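Local structure of long form salivary protein D7L (Phlebotomus duboscqi, 6MT7) at residues 34-39 and 43-48; 88-93 and 98-103; 191-196 and 214-219. The protein binds and sequesters cysteinyl leukotrienes and a thromboxane A2 analogue, restraining platelet aggregation and helping female sand flies take blood from vertebrate hosts. All blocks are in the same frame, centred on the assembly; numbering follows the deposited sequence.

Contact 1. Residues 34-39 and 43-48; sequences WNLPND and HCYVKC. With TRT (fragment of triton X-100), chain C.
His43 and Leu36, with the backbone of Asp39, carry most of this contact, in which the loop after helix 28-32 folds back on helix 40-52 in the PBP/GOBP (odorant-binding) region and walls part of the lipid pocket. Asp39 is the N-cap residue: its carboxylate bonds to Thr42 and Ser27, while its O accepts from His43 N at 2.9 Å with an N-H...O angle of 162°. The same carbonyl oxygen also lies 3.0 Å above one face of the imidazole, offset toward the rim. At the ring's edge, His43 NE2 donates to Asn38 OD1 over 2.7 Å, with the acceptor close to the ring plane and the donor in the carbonyl plane, a bond that helps hold the ring's rotation; the amide and ring planes stand 37° apart. With chi1 of -175° Asn38 swings CG opposite its own amide nitrogen, and the amide end comes back to the histidine although the CB points away from the helix.

On the pocket side, Leu36 sends its two methyls to different partners. CD1 packs against Val46 CG2 at 3.8 Å, and CD2 comes to the edge of the Tyr45 ring, near its plane, at CE2. The Triton X-100 fragment lies against both segments, with C16 over one face of the Trp34 indole and C8 against Leu36 CD1. Trp34 probably takes part in binding leukotriene C4 and Tyr45 in binding thromboxane A2, as in related proteins. Tyr45 also stacks on Trp31 and bonds to Gln19; its OH donates to ether oxygen O15 of the ligand at 2.9 Å.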
loop_
_atom_site.group_PDB
_atom_site.type_symbol
_atom_site.label_atom_id
_atom_site.label_comp_id
_atom_site.label_asym_id
_atom_site.label_seq_id
_atom_site.Cartn_x
_atom_site.Cartn_y
_atom_site.Cartn_z
ATOM N N TRP A 34 -12.501 -10.425 7.204
ATOM C CA TRP A 34 -12.682 -9.125 7.857
ATOM C C TRP A 34 -12.911 -9.298 9.353
ATOM O O TRP A 34 -13.776 -8.654 9.954
ATOM C CB TRP A 34 -13.809 -8.335 7.193
ATOM C CG TRP A 34 -13.392 -7.945 5.808
ATOM C CD1 TRP A 34 -13.476 -8.707 4.675
ATOM C CD2 TRP A 34 -12.759 -6.728 5.427
ATOM N NE1 TRP A 34 -12.960 -8.016 3.605
ATOM C CE2 TRP A 34 -12.502 -6.803 4.043
ATOM C CE3 TRP A 34 -12.388 -5.573 6.122
ATOM C CZ2 TRP A 34 -11.902 -5.762 3.340
ATOM C CZ3 TRP A 34 -11.784 -4.543 5.421
ATOM C CH2 TRP A 34 -11.543 -4.648 4.047
ATOM N N ASN A 35 -12.124 -10.186 9.948
ATOM C CA ASN A 35 -12.089 -10.397 11.388
ATOM C C ASN A 35 -10.652 -10.194 11.837
ATOM O O ASN A 35 -9.736 -10.776 11.248
ATOM C CB ASN A 35 -12.585 -11.805 11.744
ATOM C CG ASN A 35 -12.522 -12.087 13.227
ATOM O OD1 ASN A 35 -12.682 -11.182 14.047
ATOM N ND2 ASN A 35 -12.289 -13.346 13.587
ATOM N N LEU A 36 -10.450 -9.377 12.879
ATOM C CA LEU A 36 -9.114 -8.963 13.307
ATOM C C LEU A 36 -8.909 -9.372 14.759
ATOM O O LEU A 36 -9.134 -8.565 15.674
ATOM C CB LEU A 36 -8.923 -7.455 13.146
ATOM C CG LEU A 36 -9.039 -6.916 11.724
ATOM C CD1 LEU A 36 -8.876 -5.398 11.744
ATOM C CD2 LEU A 36 -8.014 -7.553 10.800
ATOM N N PRO A 37 -8.472 -10.604 15.009
ATOM C CA PRO A 37 -8.351 -11.082 16.391
ATOM C C PRO A 37 -7.270 -10.356 17.171
ATOM O O PRO A 37 -6.347 -9.751 16.623
ATOM C CB PRO A 37 -7.994 -12.571 16.225
ATOM C CG PRO A 37 -8.442 -12.924 14.822
ATOM C CD PRO A 37 -8.192 -11.668 14.032
ATOM N N ASN A 38 -7.388 -10.460 18.498
ATOM C CA ASN A 38 -6.472 -9.777 19.414
ATOM C C ASN A 38 -5.224 -10.631 19.639
ATOM O O ASN A 38 -5.011 -11.226 20.699
ATOM C CB ASN A 38 -7.186 -9.456 20.723
ATOM C CG ASN A 38 -6.336 -8.630 21.671
ATOM O OD1 ASN A 38 -5.410 -7.938 21.252
ATOM N ND2 ASN A 38 -6.662 -8.692 22.966
ATOM N N ASP A 39 -4.381 -10.681 18.608
ATOM C CA ASP A 39 -3.086 -11.342 18.734
ATOM C C ASP A 39 -2.009 -10.491 18.077
ATOM O O ASP A 39 -2.294 -9.586 17.295
ATOM C CB ASP A 39 -3.081 -12.788 18.174
ATOM C CG ASP A 39 -3.559 -12.899 16.726
ATOM O OD1 ASP A 39 -3.056 -12.164 15.843
ATOM O OD2 ASP A 39 -4.404 -13.782 16.460
ATOM N N HIS A 43 -2.091 -7.435 15.354
ATOM C CA HIS A 43 -1.723 -6.064 15.699
ATOM C C HIS A 43 -0.792 -5.481 14.647
ATOM O O HIS A 43 -0.999 -4.364 14.174
ATOM C CB HIS A 43 -1.039 -5.989 17.067
ATOM C CG HIS A 43 -1.845 -6.557 18.195
ATOM N ND1 HIS A 43 -1.284 -6.876 19.414
ATOM C CD2 HIS A 43 -3.161 -6.862 18.295
ATOM C CE1 HIS A 43 -2.219 -7.353 20.216
ATOM N NE2 HIS A 43 -3.367 -7.359 19.560
ATOM N N CYS A 44 0.259 -6.221 14.284
ATOM C CA CYS A 44 1.232 -5.650 13.366
ATOM C C CYS A 44 0.726 -5.637 11.934
ATOM O O CYS A 44 1.096 -4.745 11.161
ATOM C CB CYS A 44 2.564 -6.394 13.473
ATOM S SG CYS A 44 3.410 -5.952 15.030
ATOM N N TYR A 45 -0.155 -6.574 11.580
ATOM C CA TYR A 45 -0.828 -6.503 10.287
ATOM C C TYR A 45 -1.660 -5.225 10.169
ATOM O O TYR A 45 -1.649 -4.551 9.124
ATOM C CB TYR A 45 -1.702 -7.750 10.108
ATOM C CG TYR A 45 -2.635 -7.700 8.921
ATOM C CD1 TYR A 45 -2.134 -7.672 7.626
ATOM C CD2 TYR A 45 -4.013 -7.700 9.103
ATOM C CE1 TYR A 45 -2.988 -7.629 6.523
ATOM C CE2 TYR A 45 -4.877 -7.653 8.007
ATOM C CZ TYR A 45 -4.359 -7.623 6.728
ATOM O OH TYR A 45 -5.220 -7.576 5.655
ATOM N N VAL A 46 -2.366 -4.863 11.246
ATOM C CA VAL A 46 -3.213 -3.672 11.238
ATOM C C VAL A 46 -2.361 -2.411 11.108
ATOM O O VAL A 46 -2.655 -1.519 10.304
ATOM C CB VAL A 46 -4.098 -3.653 12.501
ATOM C CG1 VAL A 46 -4.678 -2.248 12.749
ATOM C CG2 VAL A 46 -5.229 -4.708 12.366
ATOM N N LYS A 47 -1.277 -2.322 11.885
ATOM C CA LYS A 47 -0.367 -1.191 11.730
ATOM C C LYS A 47 0.170 -1.104 10.305
ATOM O O LYS A 47 0.225 -0.017 9.717
ATOM C CB LYS A 47 0.801 -1.304 12.704
ATOM C CG LYS A 47 1.771 -0.159 12.558
ATOM C CD LYS A 47 2.916 -0.236 13.563
ATOM C CE LYS A 47 3.860 0.955 13.407
ATOM N NZ LYS A 47 5.106 0.778 14.227
ATOM N N CYS A 48 0.577 -2.245 9.744
ATOM C CA CYS A 48 1.102 -2.277 8.382
ATOM C C CYS A 48 0.098 -1.711 7.391
ATOM O O CYS A 48 0.468 -0.941 6.495
ATOM C CB CYS A 48 1.469 -3.719 8.002
ATOM S SG CYS A 48 2.114 -4.005 6.299
HETATM C C25 TRT C . -7.061 -13.299 -1.508
HETATM O O24 TRT C . -7.379 -11.925 -1.310
HETATM C C23 TRT C . -7.738 -11.613 0.037
HETATM C C22 TRT C . -7.679 -10.097 0.178
HETATM O O21 TRT C . -8.210 -9.643 1.423
HETATM C C20 TRT C . -8.180 -8.220 1.427
HETATM C C19 TRT C . -8.903 -7.701 2.657
HETATM O O18 TRT C . -7.984 -7.640 3.745
HETATM C C17 TRT C . -8.572 -8.213 4.895
HETATM C C16 TRT C . -8.960 -7.134 5.885
HETATM O O15 TRT C . -7.826 -6.708 6.648
HETATM C C12 TRT C . -7.867 -5.481 7.285
HETATM C C13 TRT C . -9.084 -4.917 7.651
HETATM C C14 TRT C . -9.126 -3.674 8.293
HETATM C C11 TRT C . -6.689 -4.797 7.558
HETATM C C10 TRT C . -6.729 -3.562 8.200
HETATM C C9 TRT C . -7.939 -2.989 8.569
HETATM C C6 TRT C . -7.940 -1.651 9.249
HETATM C C8 TRT C . -8.163 -1.927 10.732
HETATM C C7 TRT C . -6.567 -1.003 9.106
HETATM C C5 TRT C . -9.105 -0.775 8.735
HETATM C C1 TRT C . -9.118 -0.117 7.336
HETATM C C2 TRT C . -8.617 -0.985 6.187
HETATM C C4 TRT C . -10.564 0.249 7.031
HETATM C C3 TRT C . -8.351 1.197 7.282
#

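Contact 2. Residues 88-93 and 98-103; sequences GPTDGT and YDKTIN
Two bends late in the Lys100 chain, at chi3 (75°) and chi4 (89°), fold its end over the loop 88-93, after a CG that stands anti to the carbonyl carbon (chi1 -84°) has started it on its way. The aliphatic part does the touching: Lys100 CD meets Thr90 CG2 at 3.6 Å, the two side chains crossing at a slant, and Lys100 CE lies 3.6 Å from Gly88 O. The ammonium group reaches the loop through water 1, which accepts from Lys100 NZ at 3.1 Å and donates to Pro89 O at 2.7 Å; NZ also bonds directly to Ser87 O, just ahead of the loop. Lysine thus spans three successive carbonyls, at bonding distance from one and by way of water to another.

Thr90 turns its methyl to the lysine while OG1 accepts from Gly92 N at 3.0 Å, an ST turn, and also bonds to Lys61 O, outside the loop. In the overlapping Asx turn Asp91 OD1 takes two donors, Thr93 N on its anti side and Thr93 OG1 on its syn side, the latter at 2.7 Å. Thr93 OG1 in turn caps Asp96 N. This is surface packing of a loop on the helix it leads into, built from overlapping ST and Asx turns that end at the N-cap of helix 94-106.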
loop_
_atom_site.group_PDB
_atom_site.type_symbol
_atom_site.label_atom_id
_atom_site.label_comp_id
_atom_site.label_asym_id
_atom_site.label_seq_id
_atom_site.Cartn_x
_atom_site.Cartn_y
_atom_site.Cartn_z
ATOM N N GLY A 88 -4.992 11.104 17.842
ATOM C CA GLY A 88 -3.973 11.425 18.814
ATOM C C GLY A 88 -2.773 10.503 18.746
ATOM O O GLY A 88 -2.793 9.452 18.096
ATOM N N PRO A 89 -1.699 10.869 19.444
ATOM C CA PRO A 89 -0.444 10.121 19.301
ATOM C C PRO A 89 -0.527 8.721 19.894
ATOM O O PRO A 89 -1.151 8.493 20.932
ATOM C CB PRO A 89 0.572 10.989 20.053
ATOM C CG PRO A 89 -0.254 11.745 21.043
ATOM C CD PRO A 89 -1.563 12.016 20.358
ATOM N N THR A 90 0.084 7.771 19.197
ATOM C CA THR A 90 0.320 6.444 19.742
ATOM C C THR A 90 1.752 6.370 20.261
ATOM O O THR A 90 2.563 7.276 20.051
ATOM C CB THR A 90 0.088 5.350 18.693
ATOM O OG1 THR A 90 1.211 5.285 17.806
ATOM C CG2 THR A 90 -1.174 5.628 17.889
ATOM N N ASP A 91 2.065 5.271 20.937
ATOM C CA ASP A 91 3.439 5.038 21.350
ATOM C C ASP A 91 4.249 4.315 20.283
ATOM O O ASP A 91 5.362 3.875 20.564
ATOM C CB ASP A 91 3.484 4.274 22.678
ATOM C CG ASP A 91 2.891 2.878 22.589
ATOM O OD1 ASP A 91 2.694 2.375 21.469
ATOM O OD2 ASP A 91 2.633 2.276 23.660
ATOM N N GLY A 92 3.702 4.155 19.078
ATOM C CA GLY A 92 4.417 3.566 17.972
ATOM C C GLY A 92 4.302 2.058 17.842
ATOM O O GLY A 92 4.621 1.522 16.777
ATOM N N THR A 93 3.878 1.357 18.893
ATOM C CA THR A 93 3.776 -0.095 18.831
ATOM C C THR A 93 2.587 -0.516 17.980
ATOM O O THR A 93 1.628 0.236 17.778
ATOM C CB THR A 93 3.624 -0.710 20.232
ATOM O OG1 THR A 93 2.404 -0.260 20.841
ATOM C CG2 THR A 93 4.798 -0.323 21.128
ATOM N N TYR A 98 -3.354 -0.897 17.135
ATOM C CA TYR A 98 -4.483 -1.823 17.126
ATOM C C TYR A 98 -5.524 -1.432 18.171
ATOM O O TYR A 98 -6.721 -1.349 17.872
ATOM C CB TYR A 98 -3.978 -3.249 17.370
ATOM C CG TYR A 98 -5.061 -4.300 17.462
ATOM C CD1 TYR A 98 -5.635 -4.623 18.689
ATOM C CD2 TYR A 98 -5.493 -4.981 16.331
ATOM C CE1 TYR A 98 -6.625 -5.585 18.789
ATOM C CE2 TYR A 98 -6.487 -5.963 16.418
ATOM C CZ TYR A 98 -7.040 -6.262 17.654
ATOM O OH TYR A 98 -8.019 -7.212 17.788
ATOM N N ASP A 99 -5.087 -1.195 19.415
ATOM C CA ASP A 99 -6.045 -0.890 20.474
ATOM C C ASP A 99 -6.803 0.392 20.185
ATOM O O ASP A 99 -7.972 0.527 20.576
ATOM C CB ASP A 99 -5.337 -0.764 21.827
ATOM C CG ASP A 99 -4.864 -2.103 22.375
ATOM O OD1 ASP A 99 -5.295 -3.169 21.878
ATOM O OD2 ASP A 99 -4.053 -2.084 23.320
ATOM N N LYS A 100 -6.150 1.351 19.532
ATOM C CA LYS A 100 -6.811 2.602 19.220
ATOM C C LYS A 100 -7.795 2.464 18.077
ATOM O O LYS A 100 -8.710 3.282 17.971
ATOM C CB LYS A 100 -5.771 3.679 18.904
ATOM C CG LYS A 100 -5.227 4.334 20.173
ATOM C CD LYS A 100 -4.130 5.339 19.867
ATOM C CE LYS A 100 -4.691 6.627 19.286
ATOM N NZ LYS A 100 -5.037 7.613 20.350
ATOM N N THR A 101 -7.664 1.430 17.245
ATOM C CA THR A 101 -8.512 1.351 16.073
ATOM C C THR A 101 -9.440 0.142 16.033
ATOM O O THR A 101 -10.303 0.096 15.153
ATOM C CB THR A 101 -7.663 1.382 14.793
ATOM O OG1 THR A 101 -6.658 0.373 14.838
ATOM C CG2 THR A 101 -6.971 2.702 14.681
ATOM N N ILE A 102 -9.332 -0.811 16.959
ATOM C CA ILE A 102 -10.072 -2.060 16.771
ATOM C C ILE A 102 -11.574 -1.838 16.951
ATOM O O ILE A 102 -12.380 -2.395 16.202
ATOM C CB ILE A 102 -9.522 -3.170 17.693
ATOM C CG1 ILE A 102 -10.204 -4.520 17.413
ATOM C CG2 ILE A 102 -9.656 -2.786 19.155
ATOM C CD1 ILE A 102 -10.236 -4.944 15.932
ATOM N N ASN A 103 -11.981 -1.002 17.913
ATOM C CA ASN A 103 -13.412 -0.736 18.066
ATOM C C ASN A 103 -13.947 0.073 16.892
ATOM O O ASN A 103 -15.080 -0.139 16.448
ATOM C CB ASN A 103 -13.694 0.003 19.375
ATOM C CG ASN A 103 -13.693 -0.919 20.569
ATOM O OD1 ASN A 103 -13.947 -2.115 20.443
ATOM N ND2 ASN A 103 -13.416 -0.363 21.741
HETATM O O HOH W 1 -3.333 9.647 21.998
#

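Contact 3. Residues 191-196 and 214-219; sequences ASCVKA and EKHNSQ
Two helices, 187-196 and 203-216, are tied together by the disulfide Cys193-Cys212, and this contact lies beside that link, where the second helix ends. His216, the last residue of its helix, supplies about half of the buried surface and sends its ring toward Ser192 and Cys193. Its CG stands anti to the carbonyl carbon (chi1 -73°), a setting that carries the imidazole toward the neighbouring helix; the closest CA atoms, those of Cys193 and His216, are 9.4 Å apart. Cys193 SG sits at the ring's edge, in its plane: the sulfur is 4.5 Å from the ring centroid and 89° off the ring normal, with CD2 the nearest ring atom at 3.6 Å. The disulfide sulfur therefore meets the ring's rim, not its pi face.

The polar side of the contact is looser. His216 NE2 makes a weak hydrogen bond to Ser192 OG, 3.5 Å long and bent to 138°. Water 2 supplements it, donating to Ser192 OG at 2.9 Å and lying 3.1 Å from His216 NE2. The serine hydroxyl bonds more firmly within its own helix, to Gln189 O. His216 also packs on Ile185 from the loop before helix 187-196. Past the helix end, Asn217 leaves helical geometry, and its OD1 accepts from Gln219 N at 2.9 Å, capping the turn into helix 220-227. What results is a small sulfur-aromatic and water-bridged contact flanking an interhelical disulfide, consistent with the disulfide-tied helical build of secreted odorant-binding-type proteins.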
loop_
_atom_site.group_PDB
_atom_site.type_symbol
_atom_site.label_atom_id
_atom_site.label_comp_id
_atom_site.label_asym_id
_atom_site.label_seq_id
_atom_site.Cartn_x
_atom_site.Cartn_y
_atom_site.Cartn_z
ATOM N N ALA A 191 17.318 1.889 1.797
ATOM C CA ALA A 191 17.617 3.285 2.107
ATOM C C ALA A 191 18.670 3.852 1.168
ATOM O O ALA A 191 18.583 5.018 0.759
ATOM C CB ALA A 191 18.094 3.425 3.558
ATOM N N SER A 192 19.694 3.058 0.836
ATOM C CA SER A 192 20.715 3.552 -0.083
ATOM C C SER A 192 20.133 3.832 -1.465
ATOM O O SER A 192 20.556 4.784 -2.129
ATOM C CB SER A 192 21.893 2.570 -0.170
ATOM O OG SER A 192 21.556 1.411 -0.920
ATOM N N CYS A 193 19.149 3.040 -1.903
ATOM C CA CYS A 193 18.491 3.320 -3.181
ATOM C C CYS A 193 17.686 4.612 -3.126
ATOM O O CYS A 193 17.711 5.406 -4.074
ATOM C CB CYS A 193 17.585 2.158 -3.578
ATOM S SG CYS A 193 18.498 0.644 -3.861
ATOM N N VAL A 194 16.956 4.831 -2.030
ATOM C CA VAL A 194 16.220 6.083 -1.848
ATOM C C VAL A 194 17.169 7.269 -1.931
ATOM O O VAL A 194 16.935 8.233 -2.676
ATOM C CB VAL A 194 15.456 6.057 -0.508
ATOM C CG1 VAL A 194 14.851 7.426 -0.179
ATOM C CG2 VAL A 194 14.384 4.981 -0.538
ATOM N N LYS A 195 18.273 7.197 -1.189
ATOM C CA LYS A 195 19.228 8.297 -1.183
ATOM C C LYS A 195 19.822 8.525 -2.568
ATOM O O LYS A 195 19.965 9.674 -3.007
ATOM C CB LYS A 195 20.328 8.022 -0.164
ATOM C CG LYS A 195 21.360 9.123 -0.090
ATOM C CD LYS A 195 22.235 8.963 1.137
ATOM C CE LYS A 195 23.194 10.135 1.298
ATOM N NZ LYS A 195 24.136 9.905 2.444
ATOM N N ALA A 196 20.171 7.448 -3.275
ATOM C CA ALA A 196 20.736 7.591 -4.613
ATOM C C ALA A 196 19.735 8.190 -5.591
ATOM O O ALA A 196 20.145 8.778 -6.599
ATOM C CB ALA A 196 21.228 6.235 -5.131
ATOM N N GLU A 214 17.435 -3.885 -8.268
ATOM C CA GLU A 214 17.845 -5.050 -9.043
ATOM C C GLU A 214 19.322 -5.357 -8.849
ATOM O O GLU A 214 19.718 -6.528 -8.841
ATOM C CB GLU A 214 17.538 -4.824 -10.520
ATOM C CG GLU A 214 17.704 -6.069 -11.374
ATOM C CD GLU A 214 17.191 -5.870 -12.786
ATOM O OE1 GLU A 214 17.508 -4.823 -13.396
ATOM O OE2 GLU A 214 16.465 -6.756 -13.280
ATOM N N LYS A 215 20.146 -4.321 -8.686
ATOM C CA LYS A 215 21.567 -4.544 -8.440
ATOM C C LYS A 215 21.796 -5.251 -7.108
ATOM O O LYS A 215 22.684 -6.105 -6.997
ATOM C CB LYS A 215 22.318 -3.215 -8.490
ATOM C CG LYS A 215 23.827 -3.357 -8.375
ATOM C CD LYS A 215 24.535 -2.770 -9.588
ATOM C CE LYS A 215 26.049 -2.931 -9.486
ATOM N NZ LYS A 215 26.555 -4.040 -10.343
ATOM N N HIS A 216 20.997 -4.922 -6.088
ATOM C CA HIS A 216 21.164 -5.568 -4.791
ATOM C C HIS A 216 20.726 -7.025 -4.838
ATOM O O HIS A 216 21.403 -7.898 -4.279
ATOM C CB HIS A 216 20.393 -4.806 -3.714
ATOM C CG HIS A 216 21.024 -3.507 -3.329
ATOM N ND1 HIS A 216 22.302 -3.426 -2.817
ATOM C CD2 HIS A 216 20.560 -2.237 -3.384
ATOM C CE1 HIS A 216 22.598 -2.161 -2.574
ATOM N NE2 HIS A 216 21.556 -1.420 -2.908
ATOM N N ASN A 217 19.603 -7.312 -5.495
ATOM C CA ASN A 217 19.141 -8.690 -5.637
ATOM C C ASN A 217 18.387 -8.817 -6.951
ATOM O O ASN A 217 17.332 -8.196 -7.129
ATOM C CB ASN A 217 18.260 -9.107 -4.457
ATOM C CG ASN A 217 17.948 -10.597 -4.464
ATOM O OD1 ASN A 217 17.271 -11.094 -5.359
ATOM N ND2 ASN A 217 18.444 -11.316 -3.461
ATOM N N SER A 218 18.926 -9.622 -7.869
ATOM C CA SER A 218 18.372 -9.691 -9.216
ATOM C C SER A 218 17.013 -10.375 -9.273
ATOM O O SER A 218 16.320 -10.242 -10.289
ATOM C CB SER A 218 19.347 -10.409 -10.156
ATOM O OG SER A 218 19.623 -11.722 -9.699
ATOM N N GLN A 219 16.605 -11.092 -8.225
ATOM C CA GLN A 219 15.327 -11.787 -8.249
ATOM C C GLN A 219 14.218 -11.047 -7.512
ATOM O O GLN A 219 13.050 -11.408 -7.677
ATOM C CB GLN A 219 15.476 -13.196 -7.662
ATOM C CG GLN A 219 16.530 -14.053 -8.359
ATOM C CD GLN A 219 16.567 -13.856 -9.868
ATOM O OE1 GLN A 219 17.616 -13.557 -10.444
ATOM N NE2 GLN A 219 15.427 -14.055 -10.517
HETATM O O HOH W 2 23.077 1.187 -3.394
#

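In the fold
Along the chain the contacts follow in series. Contacts 1 and 2 are neighbours, their centres 12 Å apart on one side of the chain's centre, and they touch: probable hydrogen bonds run from Lys47 NZ to Gly92 O, at 2.7 Å, and from Tyr98 OH to Leu36 O, and the His43 and Tyr98 rings meet. Helices 40-52 and 94-106 are also joined by the Cys44-Cys94 disulfide. Contact 2 adjoins contact 1 through helix 94-106, with the Lys100 side chain about 10 Å from the bound ligand. Contact 3 lies on helices 187-196 and 203-216, its centre about 30 Å from that of contact 1 and 32 Å from that of contact 2, touching neither. The ligand-bearing contact thus belongs to the N-terminal part, contact 3 to a separate disulfide-linked C-terminal helical region.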